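Side-chain contacts in beta-mannosidase (Trichoderma harzianum, PDB 4CVU), which probably hydrolyses terminal beta-mannosidic linkages at the non-reducing ends of manno-oligosaccharides, as a fungal member of glycoside hydrolase family 2: residues H174-V179 / Q499-A504; P496-Q499 / T505-Y508. All coordinates share one frame; numbering follows the deposited sequence.

Contact 1 of 2, residues H174-V179 / Q499-A504; sequences HWPASV and QGADPA. With NA (sodium ion), chain B; NA (sodium ion), chain C; NAG (2-acetamido-2-deoxy-beta-D-glucopyranose), chain J.
Pro-176 meets the end of helix 490-501 through its ring carbons. Its CB lies 3.8 Å from the methyl CB of Ala-501, while its CG comes equally near, 3.8 Å, to CB of Asp-502, the first residue past the helix. The proline and aspartate side chains cross at about a right angle, with the CG corner of the ring meeting that methylene.

Ala-501 CB is also met by a polar atom: Ser-178 OG stands 3.4 Å from it, a van der Waals contact. Ser-178 lies within the turn in which Val-179 N donates to Pro-176 O at 3.0 Å. With chi1 at 64°, the Ser-178 hydroxyl sits between its backbone N and carbonyl carbon and faces the methyl.

Metal binding belongs to the turn just after the helix. CG of Asp-502 is swung away from its own N (chi1 -166°), and the carboxylate grips a sodium ion with both oxygens, OD1 and OD2 each at 2.6 Å; Thr-505 OG1 is a further ligand. Ala-504 O holds a second sodium at 2.5 Å, together with a water.

Sugar contact is confined to the other end of the loop. NE2 of His-174 is 3.6 Å from O5 of an N-acetylglucosamine, and it is hydrogen-bonded to Asn-167 O. Trimming this side chain to an alanine is likely to leave Asn-167 O without its imidazole partner and to open a gap beside the sugar.

The loop between helix 159-168 and strand 215-221, in the galactose-binding-like domain, is thus joined to the C-terminal end of helix 490-501, which follows strand 481-485 in what is consistent with the family 2 (beta/alpha)8 barrel domain. Trp-175 and Val-179 rest on Leu-453, and Val-179 O accepts a bond from Thr-452 OG1.

Contact 2 of 2, residues P496-Q499 / T505-Y508; sequences PIAQ and TYPY. With NA (sodium ion), chain B; MAN (alpha-D-mannopyranose), chain D.
Gln-499 lays its CB methylene almost squarely over the ring of Tyr-506, a CH-pi contact 3.6 Å from CB to the ring centroid and only 9° off the ring normal. The rest of the glutamine then bends at chi2, which carries the amide to the CD2 side of the ring, where OE1 is 3.3 Å from Tyr-506 CD2. Amide and ring planes stand 40° apart, so the two groups do not stack flat. Tyr-506 reaches back to the preceding helix with CG anti to its own N (chi1 177°). Ala-498 adds a looser apolar contact near the CD1 side, its CB 4.3 Å from Tyr-506 CD1.

These residues pack across the short connection between helix 490-501 and helix 506-528. In the turn, Thr-505 OG1 is modelled 2.0 Å from the sodium shared with Asp-502, a length short for sodium and therefore doubtful in detail. In the first turn of helix 506-528, Tyr-508 O accepts a 2.7 Å hydrogen bond from O6 of a mannose of the attached glycan.

Chemically, the two helices are fitted together here by dispersion and CH-pi attraction, with the amide oxygen of Gln-499 beside ring carbons.

Contacts 1 and 2 lie with centres about 6 Å apart, both using helix 490-501, and Gln-499 belongs to both. They also touch directly: Ser-178 OG of the first packs 3.4 Å from Ile-497 CG2 of the second, and Val-179 CG2 lies 3.8 Å from Ala-498 CA. The loop 174-179 thus covers one flank of the helix while Tyr-506 folds onto it from the next helix. One sodium ion is shared between the two contacts, in the turn where the first ends and the second helix begins. Both lie about 30 Å from the chain's centre, near attached glycans whose sugars lie beside His-174 and Tyr-508.

Contact 1 of 2, residues H174-V179 / Q499-A504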
ATOM      1  N   HIS A 174      20.886 -36.003  14.992  1.00 47.19           N
ATOM      2  CA  HIS A 174      20.061 -35.758  13.827  1.00 47.87           C
ATOM      3  C   HIS A 174      18.825 -36.629  13.893  1.00 48.49           C
ATOM      4  O   HIS A 174      18.841 -37.692  14.516  1.00 47.69           O
ATOM      5  CB  HIS A 174      20.855 -36.019  12.545  1.00 48.55           C
ATOM      6  CG  HIS A 174      22.008 -35.086  12.384  1.00 50.05           C
ATOM      7  ND1 HIS A 174      23.276 -35.388  12.826  1.00 50.48           N
ATOM      8  CD2 HIS A 174      22.065 -33.822  11.901  1.00 50.23           C
ATOM      9  CE1 HIS A 174      24.078 -34.368  12.580  1.00 52.13           C
ATOM     10  NE2 HIS A 174      23.365 -33.397  12.035  1.00 52.28           N
ATOM     11  N   TRP A 175      17.761 -36.153  13.254  1.00 46.22           N
ATOM     12  CA  TRP A 175      16.476 -36.808  13.297  1.00 46.16           C
ATOM     13  C   TRP A 175      16.015 -37.006  11.861  1.00 46.65           C
ATOM     14  O   TRP A 175      16.515 -36.320  10.939  1.00 46.01           O
ATOM     15  CB  TRP A 175      15.452 -35.911  14.025  1.00 44.97           C
ATOM     16  CG  TRP A 175      15.679 -35.723  15.474  1.00 43.68           C
ATOM     17  CD1 TRP A 175      15.061 -36.399  16.486  1.00 44.50           C
ATOM     18  CD2 TRP A 175      16.556 -34.783  16.096  1.00 43.52           C
ATOM     19  NE1 TRP A 175      15.508 -35.946  17.697  1.00 44.85           N
ATOM     20  CE2 TRP A 175      16.421 -34.949  17.490  1.00 43.60           C
ATOM     21  CE3 TRP A 175      17.452 -33.819  15.616  1.00 42.83           C
ATOM     22  CZ2 TRP A 175      17.150 -34.195  18.406  1.00 43.22           C
ATOM     23  CZ3 TRP A 175      18.183 -33.069  16.529  1.00 42.43           C
ATOM     24  CH2 TRP A 175      18.027 -33.260  17.910  1.00 42.86           C
ATOM     25  N   PRO A 176      15.042 -37.907  11.664  1.00 46.17           N
ATOM     26  CA  PRO A 176      14.419 -38.062  10.349  1.00 48.18           C
ATOM     27  C   PRO A 176      13.819 -36.752   9.857  1.00 47.01           C
ATOM     28  O   PRO A 176      13.402 -35.921  10.661  1.00 46.07           O
ATOM     29  CB  PRO A 176      13.323 -39.109  10.577  1.00 46.30           C
ATOM     30  CG  PRO A 176      13.745 -39.824  11.801  1.00 46.61           C
ATOM     31  CD  PRO A 176      14.504 -38.858  12.641  1.00 45.33           C
ATOM     32  N   ALA A 177      13.800 -36.591   8.538  1.00 47.24           N
ATOM     33  CA  ALA A 177      13.336 -35.388   7.896  1.00 47.42           C
ATOM     34  C   ALA A 177      11.900 -35.026   8.315  1.00 47.04           C
ATOM     35  O   ALA A 177      11.601 -33.868   8.541  1.00 46.33           O
ATOM     36  CB  ALA A 177      13.425 -35.561   6.379  1.00 50.40           C
ATOM     37  N   SER A 178      11.034 -36.028   8.455  1.00 47.50           N
ATOM     38  CA  SER A 178       9.649 -35.789   8.829  1.00 47.35           C
ATOM     39  C   SER A 178       9.504 -35.215  10.251  1.00 46.34           C
ATOM     40  O   SER A 178       8.540 -34.513  10.542  1.00 44.64           O
ATOM     41  CB  SER A 178       8.799 -37.063   8.652  1.00 48.29           C
ATOM     42  OG  SER A 178       9.209 -38.091   9.521  1.00 49.40           O
ATOM     43  N   VAL A 179      10.478 -35.505  11.115  1.00 44.52           N
ATOM     44  CA  VAL A 179      10.480 -35.039  12.498  1.00 43.44           C
ATOM     45  C   VAL A 179      10.949 -33.570  12.599  1.00 42.78           C
ATOM     46  O   VAL A 179      10.440 -32.830  13.431  1.00 43.36           O
ATOM     47  CB  VAL A 179      11.337 -35.957  13.390  1.00 44.86           C
ATOM     48  CG1 VAL A 179      11.484 -35.405  14.795  1.00 44.52           C
ATOM     49  CG2 VAL A 179      10.727 -37.365  13.470  1.00 45.51           C
ATOM     50  N   GLN A 499       8.157 -42.647  15.607  1.00 48.53           N
ATOM     51  CA  GLN A 499       8.061 -44.093  15.575  1.00 51.46           C
ATOM     52  C   GLN A 499       7.909 -44.631  14.164  1.00 52.91           C
ATOM     53  O   GLN A 499       8.601 -45.566  13.791  1.00 53.58           O
ATOM     54  CB  GLN A 499       6.945 -44.610  16.482  1.00 53.92           C
ATOM     55  CG  GLN A 499       6.415 -46.003  16.102  1.00 58.53           C
ATOM     56  CD  GLN A 499       6.332 -46.934  17.283  1.00 65.01           C
ATOM     57  OE1 GLN A 499       7.315 -47.559  17.642  1.00 69.44           O
ATOM     58  NE2 GLN A 499       5.151 -47.019  17.913  1.00 64.62           N
ATOM     59  N   GLY A 500       7.024 -44.041  13.384  1.00 50.99           N
ATOM     60  CA  GLY A 500       6.882 -44.399  12.005  1.00 53.19           C
ATOM     61  C   GLY A 500       8.127 -44.167  11.165  1.00 52.17           C
ATOM     62  O   GLY A 500       8.462 -44.945  10.326  1.00 54.30           O
ATOM     63  N   ALA A 501       8.787 -43.056  11.366  1.00 50.70           N
ATOM     64  CA  ALA A 501       9.858 -42.643  10.479  1.00 51.02           C
ATOM     65  C   ALA A 501      11.147 -43.409  10.749  1.00 54.36           C
ATOM     66  O   ALA A 501      11.903 -43.658   9.826  1.00 54.86           O
ATOM     67  CB  ALA A 501      10.112 -41.157  10.614  1.00 50.97           C
ATOM     68  N   ASP A 502      11.406 -43.765  12.003  1.00 52.81           N
ATOM     69  CA  ASP A 502      12.631 -44.515  12.363  1.00 54.61           C
ATOM     70  C   ASP A 502      12.378 -45.428  13.550  1.00 51.69           C
ATOM     71  O   ASP A 502      12.752 -45.095  14.662  1.00 51.65           O
ATOM     72  CB  ASP A 502      13.767 -43.534  12.684  1.00 56.44           C
ATOM     73  CG  ASP A 502      15.149 -44.205  12.744  1.00 59.85           C
ATOM     74  OD1 ASP A 502      15.257 -45.432  12.962  1.00 59.03           O
ATOM     75  OD2 ASP A 502      16.140 -43.476  12.587  1.00 60.92           O
ATOM     76  N   PRO A 503      11.706 -46.572  13.314  1.00 53.15           N
ATOM     77  CA  PRO A 503      11.294 -47.492  14.371  1.00 54.05           C
ATOM     78  C   PRO A 503      12.443 -47.952  15.271  1.00 57.91           C
ATOM     79  O   PRO A 503      12.262 -48.099  16.480  1.00 54.83           O
ATOM     80  CB  PRO A 503      10.729 -48.694  13.606  1.00 55.78           C
ATOM     81  CG  PRO A 503      10.393 -48.203  12.252  1.00 53.75           C
ATOM     82  CD  PRO A 503      11.198 -46.966  11.990  1.00 52.68           C
ATOM     83  N   ALA A 504      13.619 -48.172  14.688  1.00 58.69           N
ATOM     84  CA  ALA A 504      14.743 -48.729  15.453  1.00 58.87           C
ATOM     85  C   ALA A 504      15.266 -47.753  16.508  1.00 58.34           C
ATOM     86  O   ALA A 504      15.631 -48.168  17.598  1.00 59.10           O
ATOM     87  CB  ALA A 504      15.868 -49.148  14.518  1.00 59.79           C
TER
HETATM   88 NA    NA B1028      17.835 -45.235  13.368  1.00 40.73          NA
HETATM   89 NA    NA C1029      17.510 -49.089  18.945  1.00 33.21          NA
HETATM   90  C1  NAG J1005      21.855 -31.022   8.914  1.00 56.15           C
HETATM   91  C2  NAG J1005      21.412 -30.756   7.486  1.00 60.74           C
HETATM   92  C3  NAG J1005      21.421 -31.978   6.585  1.00 61.10           C
HETATM   93  C4  NAG J1005      22.710 -32.796   6.709  1.00 63.00           C
HETATM   94  C5  NAG J1005      23.132 -32.951   8.168  1.00 63.29           C
HETATM   95  C6  NAG J1005      24.507 -33.626   8.273  1.00 61.73           C
HETATM   96  C7  NAG J1005      19.852 -28.949   7.105  1.00 61.06           C
HETATM   97  C8  NAG J1005      18.407 -28.551   7.138  1.00 61.62           C
HETATM   98  N2  NAG J1005      20.075 -30.206   7.480  1.00 60.02           N
HETATM   99  O3  NAG J1005      21.274 -31.491   5.266  1.00 60.45           O
HETATM  100  O4  NAG J1005      22.447 -34.082   6.189  1.00 68.47           O
HETATM  101  O5  NAG J1005      23.121 -31.691   8.850  1.00 59.48           O
HETATM  102  O6  NAG J1005      25.460 -32.793   8.914  1.00 60.31           O
HETATM  103  O7  NAG J1005      20.730 -28.131   6.763  1.00 58.01           O
HETATM  104  O   HOH W   1      16.751 -47.106  20.286  1.00 48.22           O

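Contact 2 of 2, residues P496-Q499 / T505-Y508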
ATOM      1  N   PRO A 496       4.569 -40.262  17.483  1.00 44.02           N
ATOM      2  CA  PRO A 496       4.205 -41.325  16.518  1.00 44.22           C
ATOM      3  C   PRO A 496       4.795 -41.117  15.106  1.00 44.57           C
ATOM      4  O   PRO A 496       5.091 -42.088  14.435  1.00 43.22           O
ATOM      5  CB  PRO A 496       2.680 -41.303  16.502  1.00 45.54           C
ATOM      6  CG  PRO A 496       2.279 -40.638  17.796  1.00 45.95           C
ATOM      7  CD  PRO A 496       3.395 -39.701  18.189  1.00 44.55           C
ATOM      8  N   ILE A 497       5.026 -39.869  14.700  1.00 44.91           N
ATOM      9  CA  ILE A 497       5.752 -39.602  13.446  1.00 46.47           C
ATOM     10  C   ILE A 497       7.188 -40.183  13.561  1.00 46.87           C
ATOM     11  O   ILE A 497       7.668 -40.852  12.657  1.00 47.37           O
ATOM     12  CB  ILE A 497       5.791 -38.089  13.078  1.00 45.55           C
ATOM     13  CG1 ILE A 497       4.439 -37.638  12.555  1.00 44.69           C
ATOM     14  CG2 ILE A 497       6.859 -37.825  12.021  1.00 47.49           C
ATOM     15  CD1 ILE A 497       4.322 -36.137  12.403  1.00 44.37           C
ATOM     16  N   ALA A 498       7.826 -39.944  14.687  1.00 47.09           N
ATOM     17  CA  ALA A 498       9.139 -40.489  14.928  1.00 48.38           C
ATOM     18  C   ALA A 498       9.142 -42.031  14.977  1.00 49.50           C
ATOM     19  O   ALA A 498      10.031 -42.638  14.406  1.00 51.23           O
ATOM     20  CB  ALA A 498       9.749 -39.901  16.152  1.00 47.33           C
ATOM     21  N   GLN A 499       8.157 -42.647  15.607  1.00 48.53           N
ATOM     22  CA  GLN A 499       8.061 -44.093  15.575  1.00 51.46           C
ATOM     23  C   GLN A 499       7.909 -44.631  14.164  1.00 52.91           C
ATOM     24  O   GLN A 499       8.601 -45.566  13.791  1.00 53.58           O
ATOM     25  CB  GLN A 499       6.945 -44.610  16.482  1.00 53.92           C
ATOM     26  CG  GLN A 499       6.415 -46.003  16.102  1.00 58.53           C
ATOM     27  CD  GLN A 499       6.332 -46.934  17.283  1.00 65.01           C
ATOM     28  OE1 GLN A 499       7.315 -47.559  17.642  1.00 69.44           O
ATOM     29  NE2 GLN A 499       5.151 -47.019  17.913  1.00 64.62           N
ATOM     30  N   THR A 505      15.288 -46.461  16.178  1.00 56.23           N
ATOM     31  CA  THR A 505      15.788 -45.432  17.080  1.00 55.03           C
ATOM     32  C   THR A 505      14.686 -44.836  18.011  1.00 53.54           C
ATOM     33  O   THR A 505      14.968 -44.104  18.942  1.00 52.19           O
ATOM     34  CB  THR A 505      16.429 -44.307  16.256  1.00 57.77           C
ATOM     35  OG1 THR A 505      17.356 -44.874  15.301  1.00 63.20           O
ATOM     36  CG2 THR A 505      17.197 -43.328  17.136  1.00 61.44           C
ATOM     37  N   TYR A 506      13.436 -45.183  17.763  1.00 51.97           N
ATOM     38  CA  TYR A 506      12.318 -44.619  18.515  1.00 50.00           C
ATOM     39  C   TYR A 506      12.403 -44.791  20.048  1.00 49.63           C
ATOM     40  O   TYR A 506      12.161 -43.838  20.771  1.00 50.23           O
ATOM     41  CB  TYR A 506      10.990 -45.168  17.991  1.00 49.96           C
ATOM     42  CG  TYR A 506       9.813 -44.662  18.777  1.00 49.46           C
ATOM     43  CD1 TYR A 506       9.476 -43.323  18.741  1.00 47.63           C
ATOM     44  CD2 TYR A 506       9.080 -45.517  19.597  1.00 48.65           C
ATOM     45  CE1 TYR A 506       8.402 -42.840  19.466  1.00 50.35           C
ATOM     46  CE2 TYR A 506       8.020 -45.053  20.332  1.00 50.07           C
ATOM     47  CZ  TYR A 506       7.682 -43.708  20.261  1.00 49.82           C
ATOM     48  OH  TYR A 506       6.628 -43.219  20.972  1.00 48.18           O
ATOM     49  N   PRO A 507      12.759 -45.991  20.553  1.00 50.81           N
ATOM     50  CA  PRO A 507      12.847 -46.086  22.022  1.00 50.46           C
ATOM     51  C   PRO A 507      13.890 -45.149  22.619  1.00 49.81           C
ATOM     52  O   PRO A 507      13.707 -44.637  23.728  1.00 47.72           O
ATOM     53  CB  PRO A 507      13.215 -47.551  22.273  1.00 51.06           C
ATOM     54  CG  PRO A 507      12.757 -48.266  21.042  1.00 51.68           C
ATOM     55  CD  PRO A 507      12.965 -47.297  19.908  1.00 50.88           C
ATOM     56  N   TYR A 508      14.965 -44.912  21.869  1.00 49.12           N
ATOM     57  CA  TYR A 508      15.950 -43.930  22.277  1.00 50.22           C
ATOM     58  C   TYR A 508      15.315 -42.544  22.354  1.00 47.54           C
ATOM     59  O   TYR A 508      15.477 -41.881  23.360  1.00 46.70           O
ATOM     60  CB  TYR A 508      17.181 -43.911  21.343  1.00 52.39           C
ATOM     61  CG  TYR A 508      18.212 -42.888  21.726  1.00 52.00           C
ATOM     62  CD1 TYR A 508      19.092 -43.125  22.767  1.00 57.38           C
ATOM     63  CD2 TYR A 508      18.325 -41.696  21.047  1.00 53.11           C
ATOM     64  CE1 TYR A 508      20.046 -42.188  23.134  1.00 56.24           C
ATOM     65  CE2 TYR A 508      19.271 -40.747  21.410  1.00 55.34           C
ATOM     66  CZ  TYR A 508      20.123 -41.006  22.456  1.00 55.81           C
ATOM     67  OH  TYR A 508      21.059 -40.085  22.815  1.00 57.60           O
TER
HETATM   68 NA    NA B1028      17.835 -45.235  13.368  1.00 40.73          NA
HETATM   69  C1  MAN D   5      19.196 -42.859  29.089  1.00 47.38           C
HETATM   70  C2  MAN D   5      19.847 -41.600  29.664  1.00 50.29           C
HETATM   71  C3  MAN D   5      19.057 -40.370  29.297  1.00 51.04           C
HETATM   72  C4  MAN D   5      18.786 -40.329  27.795  1.00 50.97           C
HETATM   73  C5  MAN D   5      18.059 -41.601  27.404  1.00 47.79           C
HETATM   74  C6  MAN D   5      17.716 -41.579  25.918  1.00 46.49           C
HETATM   75  O2  MAN D   5      21.162 -41.466  29.171  1.00 52.67           O
HETATM   76  O3  MAN D   5      19.746 -39.195  29.659  1.00 56.98           O
HETATM   77  O4  MAN D   5      18.022 -39.163  27.487  1.00 53.27           O
HETATM   78  O5  MAN D   5      18.879 -42.725  27.715  1.00 46.66           O
HETATM   79  O6  MAN D   5      16.870 -42.667  25.581  1.00 43.65           O